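Local coordinates for protein cyclopropane mycolic acid synthase 1 (Mycobacterium tuberculosis, PDB 1KPH) that converts a double bond at the distal position of an alpha mycolic acid into a cyclopropane ring, transferring a methylene group from S-adenosyl-L-methionine, at residues P7-V12 against W123-E128; Q31-A36 against D237-A242; A270-F273 against Y277-V280. All coordinates share one frame; numbering follows the deposited sequence.

Contact 1 (P7-V12 against W123-E128); sequences PHFANV and WEQFDE. With SAH (S-adenosyl-L-homocysteine), chain F.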
loop_
_atom_site.group_PDB
_atom_site.type_symbol
_atom_site.label_atom_id
_atom_site.label_comp_id
_atom_site.label_asym_id
_atom_site.label_seq_id
_atom_site.Cartn_x
_atom_site.Cartn_y
_atom_site.Cartn_z
ATOM N N PRO A 7 -6.122 15.798 -5.805
ATOM C CA PRO A 7 -5.212 14.652 -5.716
ATOM C C PRO A 7 -3.979 14.850 -6.592
ATOM O O PRO A 7 -4.050 15.515 -7.628
ATOM C CB PRO A 7 -6.075 13.492 -6.197
ATOM C CG PRO A 7 -7.445 13.888 -5.743
ATOM C CD PRO A 7 -7.496 15.356 -6.101
ATOM N N HIS A 8 -2.853 14.276 -6.175
ATOM C CA HIS A 8 -1.620 14.394 -6.941
ATOM C C HIS A 8 -1.563 13.307 -8.008
ATOM O O HIS A 8 -0.720 12.411 -7.957
ATOM C CB HIS A 8 -0.400 14.282 -6.021
ATOM C CG HIS A 8 -0.408 15.253 -4.880
ATOM N ND1 HIS A 8 -1.071 15.008 -3.697
ATOM C CD2 HIS A 8 0.166 16.472 -4.743
ATOM C CE1 HIS A 8 -0.904 16.033 -2.879
ATOM N NE2 HIS A 8 -0.158 16.935 -3.489
ATOM N N PHE A 9 -2.469 13.391 -8.977
ATOM C CA PHE A 9 -2.525 12.416 -10.056
ATOM C C PHE A 9 -1.180 12.241 -10.753
ATOM O O PHE A 9 -0.723 11.116 -10.956
ATOM C CB PHE A 9 -3.572 12.819 -11.101
ATOM C CG PHE A 9 -4.993 12.715 -10.622
ATOM C CD1 PHE A 9 -5.548 13.704 -9.815
ATOM C CD2 PHE A 9 -5.786 11.633 -10.997
ATOM C CE1 PHE A 9 -6.878 13.620 -9.391
ATOM C CE2 PHE A 9 -7.116 11.539 -10.577
ATOM C CZ PHE A 9 -7.661 12.535 -9.775
ATOM N N ALA A 10 -0.548 13.354 -11.117
ATOM C CA ALA A 10 0.736 13.315 -11.814
ATOM C C ALA A 10 1.825 12.506 -11.113
ATOM O O ALA A 10 2.368 11.568 -11.694
ATOM C CB ALA A 10 1.236 14.735 -12.071
ATOM N N ASN A 11 2.151 12.874 -9.877
ATOM C CA ASN A 11 3.195 12.178 -9.123
ATOM C C ASN A 11 2.915 10.692 -8.935
ATOM O O ASN A 11 3.795 9.854 -9.146
ATOM C CB ASN A 11 3.388 12.812 -7.741
ATOM C CG ASN A 11 3.936 14.219 -7.816
ATOM O OD1 ASN A 11 4.897 14.485 -8.535
ATOM N ND2 ASN A 11 3.332 15.130 -7.063
ATOM N N VAL A 12 1.694 10.375 -8.520
ATOM C CA VAL A 12 1.305 8.991 -8.298
ATOM C C VAL A 12 1.344 8.240 -9.614
ATOM O O VAL A 12 1.892 7.143 -9.692
ATOM C CB VAL A 12 -0.104 8.904 -7.687
ATOM C CG1 VAL A 12 -0.563 7.454 -7.620
ATOM C CG2 VAL A 12 -0.088 9.510 -6.295
ATOM N N TRP A 123 -9.267 9.873 -2.383
ATOM C CA TRP A 123 -10.211 9.970 -1.277
ATOM C C TRP A 123 -10.628 11.430 -1.130
ATOM O O TRP A 123 -11.666 11.732 -0.543
ATOM C CB TRP A 123 -9.583 9.484 0.034
ATOM C CG TRP A 123 -8.262 10.119 0.347
ATOM C CD1 TRP A 123 -7.026 9.644 0.015
ATOM C CD2 TRP A 123 -8.044 11.353 1.041
ATOM N NE1 TRP A 123 -6.050 10.503 0.460
ATOM C CE2 TRP A 123 -6.647 11.562 1.094
ATOM C CE3 TRP A 123 -8.892 12.304 1.624
ATOM C CZ2 TRP A 123 -6.078 12.685 1.707
ATOM C CZ3 TRP A 123 -8.325 13.423 2.235
ATOM C CH2 TRP A 123 -6.930 13.601 2.272
ATOM N N GLU A 124 -9.805 12.328 -1.669
ATOM C CA GLU A 124 -10.072 13.761 -1.613
ATOM C C GLU A 124 -11.331 14.117 -2.397
ATOM O O GLU A 124 -11.923 15.172 -2.183
ATOM C CB GLU A 124 -8.898 14.558 -2.194
ATOM C CG GLU A 124 -7.568 14.436 -1.450
ATOM C CD GLU A 124 -6.683 13.319 -1.981
ATOM O OE1 GLU A 124 -5.451 13.406 -1.794
ATOM O OE2 GLU A 124 -7.212 12.353 -2.576
ATOM N N GLN A 125 -11.727 13.232 -3.308
ATOM C CA GLN A 125 -12.904 13.448 -4.141
ATOM C C GLN A 125 -13.997 12.423 -3.857
ATOM O O GLN A 125 -14.958 12.303 -4.621
ATOM C CB GLN A 125 -12.510 13.368 -5.615
ATOM C CG GLN A 125 -11.367 14.288 -6.000
ATOM C CD GLN A 125 -10.822 13.987 -7.381
ATOM O OE1 GLN A 125 -10.411 12.861 -7.664
ATOM N NE2 GLN A 125 -10.810 14.994 -8.249
ATOM N N PHE A 126 -13.845 11.681 -2.763
ATOM C CA PHE A 126 -14.824 10.665 -2.388
ATOM C C PHE A 126 -15.464 11.002 -1.048
ATOM O O PHE A 126 -14.782 11.087 -0.030
ATOM C CB PHE A 126 -14.161 9.285 -2.289
ATOM C CG PHE A 126 -15.120 8.177 -1.959
ATOM C CD1 PHE A 126 -15.865 7.561 -2.961
ATOM C CD2 PHE A 126 -15.301 7.766 -0.644
ATOM C CE1 PHE A 126 -16.779 6.550 -2.654
ATOM C CE2 PHE A 126 -16.212 6.757 -0.328
ATOM C CZ PHE A 126 -16.951 6.150 -1.336
ATOM N N ASP A 127 -16.780 11.187 -1.059
ATOM C CA ASP A 127 -17.517 11.520 0.154
ATOM C C ASP A 127 -18.793 10.693 0.202
ATOM O O ASP A 127 -19.901 11.218 0.088
ATOM C CB ASP A 127 -17.849 13.015 0.165
ATOM C CG ASP A 127 -18.581 13.443 1.421
ATOM O OD1 ASP A 127 -18.091 13.140 2.531
ATOM O OD2 ASP A 127 -19.643 14.089 1.297
ATOM N N GLU A 128 -18.625 9.389 0.377
ATOM C CA GLU A 128 -19.751 8.472 0.424
ATOM C C GLU A 128 -19.621 7.519 1.607
ATOM O O GLU A 128 -18.542 6.991 1.876
ATOM C CB GLU A 128 -19.807 7.702 -0.894
ATOM C CG GLU A 128 -20.877 6.647 -0.988
ATOM C CD GLU A 128 -21.117 6.234 -2.423
ATOM O OE1 GLU A 128 -20.123 6.073 -3.164
ATOM O OE2 GLU A 128 -22.295 6.073 -2.810
HETATM N N SAH F . -3.195 -1.271 -1.942
HETATM C CA SAH F . -2.626 -1.902 -3.132
HETATM C CB SAH F . -1.760 -0.910 -3.938
HETATM C CG SAH F . -0.695 -0.080 -3.189
HETATM C C SAH F . -1.780 -3.131 -2.757
HETATM O OXT SAH F . -1.378 -3.876 -3.669
HETATM C "C5'" SAH F . -0.413 2.651 -3.798
HETATM C "C4'" SAH F . -1.853 2.824 -4.262
HETATM O "O4'" SAH F . -2.547 3.900 -3.573
HETATM C "C3'" SAH F . -1.968 3.124 -5.755
HETATM O "O3'" SAH F . -3.039 2.319 -6.316
HETATM C "C2'" SAH F . -2.279 4.600 -5.798
HETATM O "O2'" SAH F . -2.956 4.979 -6.998
HETATM C "C1'" SAH F . -3.106 4.788 -4.572
HETATM N N9 SAH F . -3.141 6.173 -4.092
HETATM C C8 SAH F . -2.137 7.053 -3.829
HETATM N N7 SAH F . -2.480 8.228 -3.403
HETATM C C5 SAH F . -3.871 8.127 -3.375
HETATM C C6 SAH F . -5.008 9.097 -2.981
HETATM N N6 SAH F . -4.787 10.349 -2.549
HETATM N N1 SAH F . -6.292 8.619 -3.092
HETATM C C2 SAH F . -6.502 7.348 -3.530
HETATM N N3 SAH F . -5.593 6.413 -3.899
HETATM C C4 SAH F . -4.289 6.875 -3.796
HETATM O O HOH W 1 -3.376 12.919 -4.025
#

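Contact 2 (Q31-A36 against D237-A242); sequences QTYSCA and DLWSAA. With SAH (S-adenosyl-L-homocysteine), chain F; 10A (didecyl-dimethyl-ammonium), chain G; CO3 (carbonate ion), chain E.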
loop_
_atom_site.group_PDB
_atom_site.type_symbol
_atom_site.label_atom_id
_atom_site.label_comp_id
_atom_site.label_asym_id
_atom_site.label_seq_id
_atom_site.Cartn_x
_atom_site.Cartn_y
_atom_site.Cartn_z
ATOM N N GLN A 31 -0.833 -9.206 -8.377
ATOM C CA GLN A 31 -0.324 -7.852 -8.581
ATOM C C GLN A 31 -0.382 -7.044 -7.294
ATOM O O GLN A 31 -0.588 -5.829 -7.321
ATOM C CB GLN A 31 -1.116 -7.126 -9.675
ATOM C CG GLN A 31 -1.169 -7.869 -10.997
ATOM C CD GLN A 31 0.195 -8.344 -11.454
ATOM O OE1 GLN A 31 0.398 -9.533 -11.703
ATOM N NE2 GLN A 31 1.138 -7.419 -11.569
ATOM N N THR A 32 -0.223 -7.721 -6.161
ATOM C CA THR A 32 -0.231 -7.030 -4.876
ATOM C C THR A 32 1.110 -6.302 -4.779
ATOM O O THR A 32 2.175 -6.896 -4.976
ATOM C CB THR A 32 -0.396 -8.018 -3.702
ATOM O OG1 THR A 32 -1.677 -8.659 -3.800
ATOM C CG2 THR A 32 -0.313 -7.286 -2.367
ATOM N N TYR A 33 1.055 -5.013 -4.471
ATOM C CA TYR A 33 2.259 -4.191 -4.406
ATOM C C TYR A 33 2.406 -3.586 -3.011
ATOM O O TYR A 33 2.266 -2.379 -2.821
ATOM C CB TYR A 33 2.143 -3.104 -5.484
ATOM C CG TYR A 33 3.423 -2.402 -5.897
ATOM C CD1 TYR A 33 4.674 -2.858 -5.483
ATOM C CD2 TYR A 33 3.373 -1.280 -6.725
ATOM C CE1 TYR A 33 5.849 -2.211 -5.887
ATOM C CE2 TYR A 33 4.538 -0.628 -7.133
ATOM C CZ TYR A 33 5.770 -1.098 -6.710
ATOM O OH TYR A 33 6.922 -0.450 -7.110
ATOM N N SER A 34 2.686 -4.451 -2.043
ATOM C CA SER A 34 2.850 -4.066 -0.650
ATOM C C SER A 34 3.455 -5.251 0.104
ATOM O O SER A 34 3.558 -6.347 -0.445
ATOM C CB SER A 34 1.496 -3.679 -0.046
ATOM O OG SER A 34 0.502 -4.663 -0.321
ATOM N N CYS A 35 3.852 -5.028 1.354
ATOM C CA CYS A 35 4.469 -6.070 2.171
ATOM C C CYS A 35 3.627 -7.329 2.343
ATOM O O CYS A 35 2.483 -7.269 2.798
ATOM C CB CYS A 35 4.810 -5.515 3.557
ATOM S SG CYS A 35 5.763 -6.656 4.597
ATOM N N ALA A 36 4.209 -8.473 1.991
ATOM C CA ALA A 36 3.517 -9.750 2.131
ATOM C C ALA A 36 3.653 -10.241 3.578
ATOM O O ALA A 36 4.442 -9.698 4.352
ATOM C CB ALA A 36 4.104 -10.781 1.160
ATOM N N ASP A 237 13.098 -8.912 -1.498
ATOM C CA ASP A 237 14.120 -9.799 -2.051
ATOM C C ASP A 237 13.498 -10.632 -3.171
ATOM O O ASP A 237 14.114 -10.827 -4.218
ATOM C CB ASP A 237 14.697 -10.738 -0.982
ATOM C CG ASP A 237 15.626 -10.029 -0.004
ATOM O OD1 ASP A 237 16.188 -8.972 -0.361
ATOM O OD2 ASP A 237 15.808 -10.545 1.120
ATOM N N LEU A 238 12.273 -11.109 -2.951
ATOM C CA LEU A 238 11.586 -11.920 -3.954
ATOM C C LEU A 238 11.211 -11.093 -5.176
ATOM O O LEU A 238 11.229 -11.600 -6.299
ATOM C CB LEU A 238 10.326 -12.570 -3.364
ATOM C CG LEU A 238 10.530 -13.572 -2.223
ATOM C CD1 LEU A 238 9.202 -14.216 -1.866
ATOM C CD2 LEU A 238 11.523 -14.643 -2.635
ATOM N N TRP A 239 10.861 -9.825 -4.969
ATOM C CA TRP A 239 10.506 -8.968 -6.099
ATOM C C TRP A 239 11.732 -8.716 -6.969
ATOM O O TRP A 239 11.657 -8.799 -8.196
ATOM C CB TRP A 239 9.943 -7.618 -5.630
ATOM C CG TRP A 239 8.526 -7.661 -5.130
ATOM C CD1 TRP A 239 7.606 -8.659 -5.337
ATOM C CD2 TRP A 239 7.859 -6.656 -4.356
ATOM N NE1 TRP A 239 6.416 -8.333 -4.736
ATOM C CE2 TRP A 239 6.541 -7.112 -4.128
ATOM C CE3 TRP A 239 8.247 -5.415 -3.832
ATOM C CZ2 TRP A 239 5.604 -6.368 -3.394
ATOM C CZ3 TRP A 239 7.317 -4.674 -3.103
ATOM C CH2 TRP A 239 6.009 -5.158 -2.891
ATOM N N SER A 240 12.860 -8.414 -6.333
ATOM C CA SER A 240 14.094 -8.136 -7.062
ATOM C C SER A 240 14.652 -9.366 -7.778
ATOM O O SER A 240 15.220 -9.255 -8.869
ATOM C CB SER A 240 15.156 -7.560 -6.116
ATOM O OG SER A 240 15.482 -8.475 -5.087
ATOM N N ALA A 241 14.496 -10.537 -7.171
ATOM C CA ALA A 241 14.992 -11.760 -7.785
ATOM C C ALA A 241 14.285 -11.988 -9.119
ATOM O O ALA A 241 14.915 -12.355 -10.109
ATOM C CB ALA A 241 14.765 -12.948 -6.855
ATOM N N ALA A 242 12.975 -11.754 -9.140
ATOM C CA ALA A 242 12.177 -11.934 -10.348
ATOM C C ALA A 242 12.519 -10.893 -11.417
ATOM O O ALA A 242 12.759 -11.238 -12.577
ATOM C CB ALA A 242 10.686 -11.865 -10.002
HETATM N N SAH F . -3.195 -1.271 -1.942
HETATM C CA SAH F . -2.626 -1.902 -3.132
HETATM C CB SAH F . -1.760 -0.910 -3.938
HETATM C CG SAH F . -0.695 -0.080 -3.189
HETATM C C SAH F . -1.780 -3.131 -2.757
HETATM O OXT SAH F . -1.378 -3.876 -3.669
HETATM C "C5'" SAH F . -0.413 2.651 -3.798
HETATM C "C4'" SAH F . -1.853 2.824 -4.262
HETATM O "O4'" SAH F . -2.547 3.900 -3.573
HETATM C "C3'" SAH F . -1.968 3.124 -5.755
HETATM O "O3'" SAH F . -3.039 2.319 -6.316
HETATM C "C2'" SAH F . -2.279 4.600 -5.798
HETATM O "O2'" SAH F . -2.956 4.979 -6.998
HETATM C "C1'" SAH F . -3.106 4.788 -4.572
HETATM N N9 SAH F . -3.141 6.173 -4.092
HETATM C C8 SAH F . -2.137 7.053 -3.829
HETATM N N7 SAH F . -2.480 8.228 -3.403
HETATM C C5 SAH F . -3.871 8.127 -3.375
HETATM C C6 SAH F . -5.008 9.097 -2.981
HETATM N N6 SAH F . -4.787 10.349 -2.549
HETATM N N1 SAH F . -6.292 8.619 -3.092
HETATM C C2 SAH F . -6.502 7.348 -3.530
HETATM N N3 SAH F . -5.593 6.413 -3.899
HETATM C C4 SAH F . -4.289 6.875 -3.796
HETATM C C1 10A G . 11.383 9.242 2.896
HETATM C C2 10A G . 10.497 9.323 1.648
HETATM C C3 10A G . 9.638 8.059 1.529
HETATM C C4 10A G . 8.711 7.995 0.307
HETATM C C5 10A G . 7.958 6.659 0.380
HETATM C C6 10A G . 7.015 6.360 -0.796
HETATM C C7 10A G . 6.441 4.966 -0.497
HETATM C C8 10A G . 5.584 4.363 -1.613
HETATM C C9 10A G . 5.157 2.946 -1.169
HETATM C C10 10A G . 4.479 2.211 -2.325
HETATM N N1 10A G . 4.146 0.712 -2.266
HETATM C C11 10A G . 3.585 0.354 -3.628
HETATM C C12 10A G . 3.057 0.427 -1.262
HETATM C C13 10A G . 5.301 -0.238 -1.913
HETATM C C14 10A G . 6.638 -0.279 -2.717
HETATM C C15 10A G . 7.827 -1.009 -2.045
HETATM C C16 10A G . 8.385 -0.466 -0.709
HETATM C C17 10A G . 9.029 0.929 -0.829
HETATM C C18 10A G . 9.606 1.439 0.499
HETATM C C19 10A G . 10.241 2.824 0.308
HETATM C C20 10A G . 10.857 3.289 1.637
HETATM C C21 10A G . 11.541 4.651 1.492
HETATM C C22 10A G . 12.150 5.035 2.840
HETATM C C CO3 E . 3.414 -1.258 2.279
HETATM O O1 CO3 E . 3.341 -2.675 2.765
HETATM O O2 CO3 E . 4.261 -0.927 1.274
HETATM O O3 CO3 E . 2.629 -0.300 2.853
HETATM O O HOH W 2 3.705 -9.209 -4.971
#

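Contact 3 (A270-F273 against Y277-V280); sequences AEMF and YIDV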
loop_
_atom_site.group_PDB
_atom_site.type_symbol
_atom_site.label_atom_id
_atom_site.label_comp_id
_atom_site.label_asym_id
_atom_site.label_seq_id
_atom_site.Cartn_x
_atom_site.Cartn_y
_atom_site.Cartn_z
ATOM N N ALA A 270 15.105 -3.247 0.535
ATOM C CA ALA A 270 15.215 -4.525 1.225
ATOM C C ALA A 270 16.219 -4.440 2.375
ATOM O O ALA A 270 15.971 -4.956 3.468
ATOM C CB ALA A 270 15.629 -5.616 0.237
ATOM N N GLU A 271 17.352 -3.790 2.130
ATOM C CA GLU A 271 18.371 -3.650 3.164
ATOM C C GLU A 271 17.897 -2.688 4.245
ATOM O O GLU A 271 18.162 -2.893 5.431
ATOM C CB GLU A 271 19.681 -3.144 2.561
ATOM C CG GLU A 271 20.299 -4.098 1.557
ATOM C CD GLU A 271 20.621 -5.460 2.156
ATOM O OE1 GLU A 271 20.946 -6.385 1.379
ATOM O OE2 GLU A 271 20.555 -5.607 3.396
ATOM N N MET A 272 17.190 -1.641 3.831
ATOM C CA MET A 272 16.676 -0.659 4.773
ATOM C C MET A 272 15.766 -1.330 5.798
ATOM O O MET A 272 15.790 -0.978 6.979
ATOM C CB MET A 272 15.917 0.440 4.028
ATOM C CG MET A 272 16.545 1.822 4.152
ATOM S SD MET A 272 18.305 1.850 3.720
ATOM C CE MET A 272 19.067 1.695 5.338
ATOM N N PHE A 273 14.964 -2.292 5.351
ATOM C CA PHE A 273 14.078 -2.999 6.267
ATOM C C PHE A 273 14.872 -4.003 7.086
ATOM O O PHE A 273 14.594 -4.207 8.267
ATOM C CB PHE A 273 12.955 -3.719 5.511
ATOM C CG PHE A 273 11.790 -2.828 5.162
ATOM C CD1 PHE A 273 11.595 -2.388 3.859
ATOM C CD2 PHE A 273 10.899 -2.413 6.149
ATOM C CE1 PHE A 273 10.530 -1.545 3.539
ATOM C CE2 PHE A 273 9.829 -1.570 5.843
ATOM C CZ PHE A 273 9.646 -1.136 4.536
ATOM N N TYR A 277 15.903 0.662 9.563
ATOM C CA TYR A 277 15.713 2.107 9.445
ATOM C C TYR A 277 14.267 2.433 9.104
ATOM O O TYR A 277 13.798 3.540 9.354
ATOM C CB TYR A 277 16.645 2.712 8.390
ATOM C CG TYR A 277 18.098 2.732 8.806
ATOM C CD1 TYR A 277 19.020 3.567 8.169
ATOM C CD2 TYR A 277 18.559 1.902 9.826
ATOM C CE1 TYR A 277 20.365 3.571 8.544
ATOM C CE2 TYR A 277 19.894 1.896 10.205
ATOM C CZ TYR A 277 20.791 2.729 9.563
ATOM O OH TYR A 277 22.112 2.705 9.949
ATOM N N ILE A 278 13.566 1.466 8.524
ATOM C CA ILE A 278 12.163 1.655 8.179
ATOM C C ILE A 278 11.357 0.460 8.661
ATOM O O ILE A 278 11.888 -0.638 8.826
ATOM C CB ILE A 278 11.966 1.852 6.661
ATOM C CG1 ILE A 278 12.662 0.736 5.886
ATOM C CG2 ILE A 278 12.500 3.222 6.249
ATOM C CD1 ILE A 278 12.601 0.922 4.383
ATOM N N ASP A 279 10.071 0.689 8.891
ATOM C CA ASP A 279 9.170 -0.337 9.398
ATOM C C ASP A 279 7.882 -0.275 8.576
ATOM O O ASP A 279 7.728 0.590 7.711
ATOM C CB ASP A 279 8.878 -0.031 10.879
ATOM C CG ASP A 279 8.271 -1.207 11.636
ATOM O OD1 ASP A 279 7.951 -2.245 11.026
ATOM O OD2 ASP A 279 8.109 -1.077 12.870
ATOM N N VAL A 280 6.974 -1.209 8.827
ATOM C CA VAL A 280 5.686 -1.234 8.139
ATOM C C VAL A 280 4.697 -1.748 9.176
ATOM O O VAL A 280 4.924 -2.780 9.813
ATOM C CB VAL A 280 5.710 -2.146 6.875
ATOM C CG1 VAL A 280 6.083 -3.569 7.243
ATOM C CG2 VAL A 280 4.351 -2.105 6.186
#

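Contact 1 (P7-V12 against W123-E128)
P7 packs its pyrrolidine ring against E124 and Q125 at the adenine end of the cofactor pocket in this Rossmann-like methyltransferase. CG of P7 lies 3.5 Å from OE2 of E124, the ring and the glutamate side chain running antiparallel, flank to flank, while the ring also leans on the amide of Q125. That amide oxygen sits near the plane of the F9 ring, at its edge, with OE1 of Q125 3.5 Å from CZ of F9 and a hydrogen bond from G122 N holding it. No hydrogen bond joins the segments directly; a water does, donating to OE1 of E124 and accepting from the backbone N of H8, the residue at the N-cap of helix 9-16. The E124 chain bends sharply at its second torsion (chi2 92°), which lays CD over one face of the W123 indole and turns the carboxylate to the bound S-adenosyl-L-homocysteine. A salt bridge from OE1 to R146 probably keeps this carboxylate ionised and suited to the exocyclic amine. W123 N adds a weak hydrogen bond to adenine N1. The stronger link is N6 of the ligand to OE2 of E124, 3.1 Å long with an angle of 159° at the hydrogen.

Contact 2 (Q31-A36 against D237-A242)
The cofactor pocket meets the pocket whose didecyl chains probably mark the acyl-chain site around Y33 and W239, both of which touch the bound didecyl-dimethyl-ammonium. The two rings form a T-shaped pair in which the edge of Y33 is directed toward the face of the six-membered ring of W239, with centroids 5.5 Å apart and planes at 67°. The closest atoms are CD1 of Y33 and CH2 of W239, 3.7 Å apart. CG of Y33 is anti to the backbone N (chi1 -162°), and the ammonium methyl C11 of the ligand lies over the centre of one face of the tyrosine ring. Its hydroxyl is hydrogen-bonded to Y265 and H15, which fixes the far end of the ring.

W239 reaches from helix 229-245 to the irregular segment 31-36, which in this Rossmann-like methyltransferase borders both the cofactor and the probable acyl-chain site. The rim of its indole comes up to the peptide, CH2 lying 3.5 Å from N of S34 and close to the indole plane, while C15 of one detergent chain meets another part of the same rim. The indole N-H is satisfied by a water, which accepts from NE1 of W239 at 2.9 Å and donates to O of T32.

The loop backbone adds polar contacts. N of Y33 gives a nearly straight hydrogen bond of 2.8 Å to OXT of S-adenosyl-L-homocysteine (171°), and O of Y33 comes within 3.1 Å of the ammonium methyl C11. N of C35 holds O1 of a carbonate ion at 2.8 Å; the ion, also bound by Y232 and H167, probably comes from the crystallisation liquor. OG of S34 turns instead to K52, whose NZ is also hydrogen-bonded to O of C35.

Contact 3 (A270-F273 against Y277-V280)
I278 holds CG1 between its backbone N and carbonyl carbon (chi1 51°), and with the chain extended beyond CG1 its CD1 methyl is carried up to the end of helix 256-275. There it meets a face of the F273 ring. The result is a CH-pi contact, CD1 of I278 standing 3.5 Å from the centroid of the F273 ring and 18° off its normal, with the isoleucine chain roughly perpendicular to the phenylalanine side chain. The same methyl presses on M272, where CB is only 3.4 Å from CD1 of I278, a tight carbon contact. CE of M272 comes obliquely to the Y277 ring, 3.4 Å from CD1 of Y277. Beside it, N of Y277 donates to O of M272 over 3.1 Å in a bent bond (135°), tying the last turn of the helix to the residue before the strand. The short link between helix 256-275 and strand 278-286 thus packs M272 and F273 against Y277 and I278. At the edge of the F273 ring, near its plane, CE2 of F273 lies 3.5 Å from O of D279. I278 lines the didecyl-dimethyl-ammonium pocket and V280 the carbonate pocket, while F273 is near C269, the probable active-site residue. Beyond the contact, F273 stacks on Y232 of helix 229-245 and touches I169 of strand 163-171, while F188 of helix 186-199 packs on M272 and I278.

From the N terminus, contact 1 opens first: residues 7-12 at the start of helix 9-16 are brought to the loop after strand 116-119, closing 110 intervening residues that include the first strands of the sheet. Contact 2 opens within that span, at 31-36, and closes at 237-242 on helix 229-245, so the two cross along the chain. Their centres are 25 Å apart, on opposite sides of the chain's centre, yet both touch S-adenosyl-L-homocysteine. Contact 3 follows in series as a short local turn from helix 256-275 into strand 278-286. It touches contact 2, where D237 packs on A270 and C35 on V280, joining helix 229-245 to helix 256-275, and the loop at 31-36 to strand 278-286.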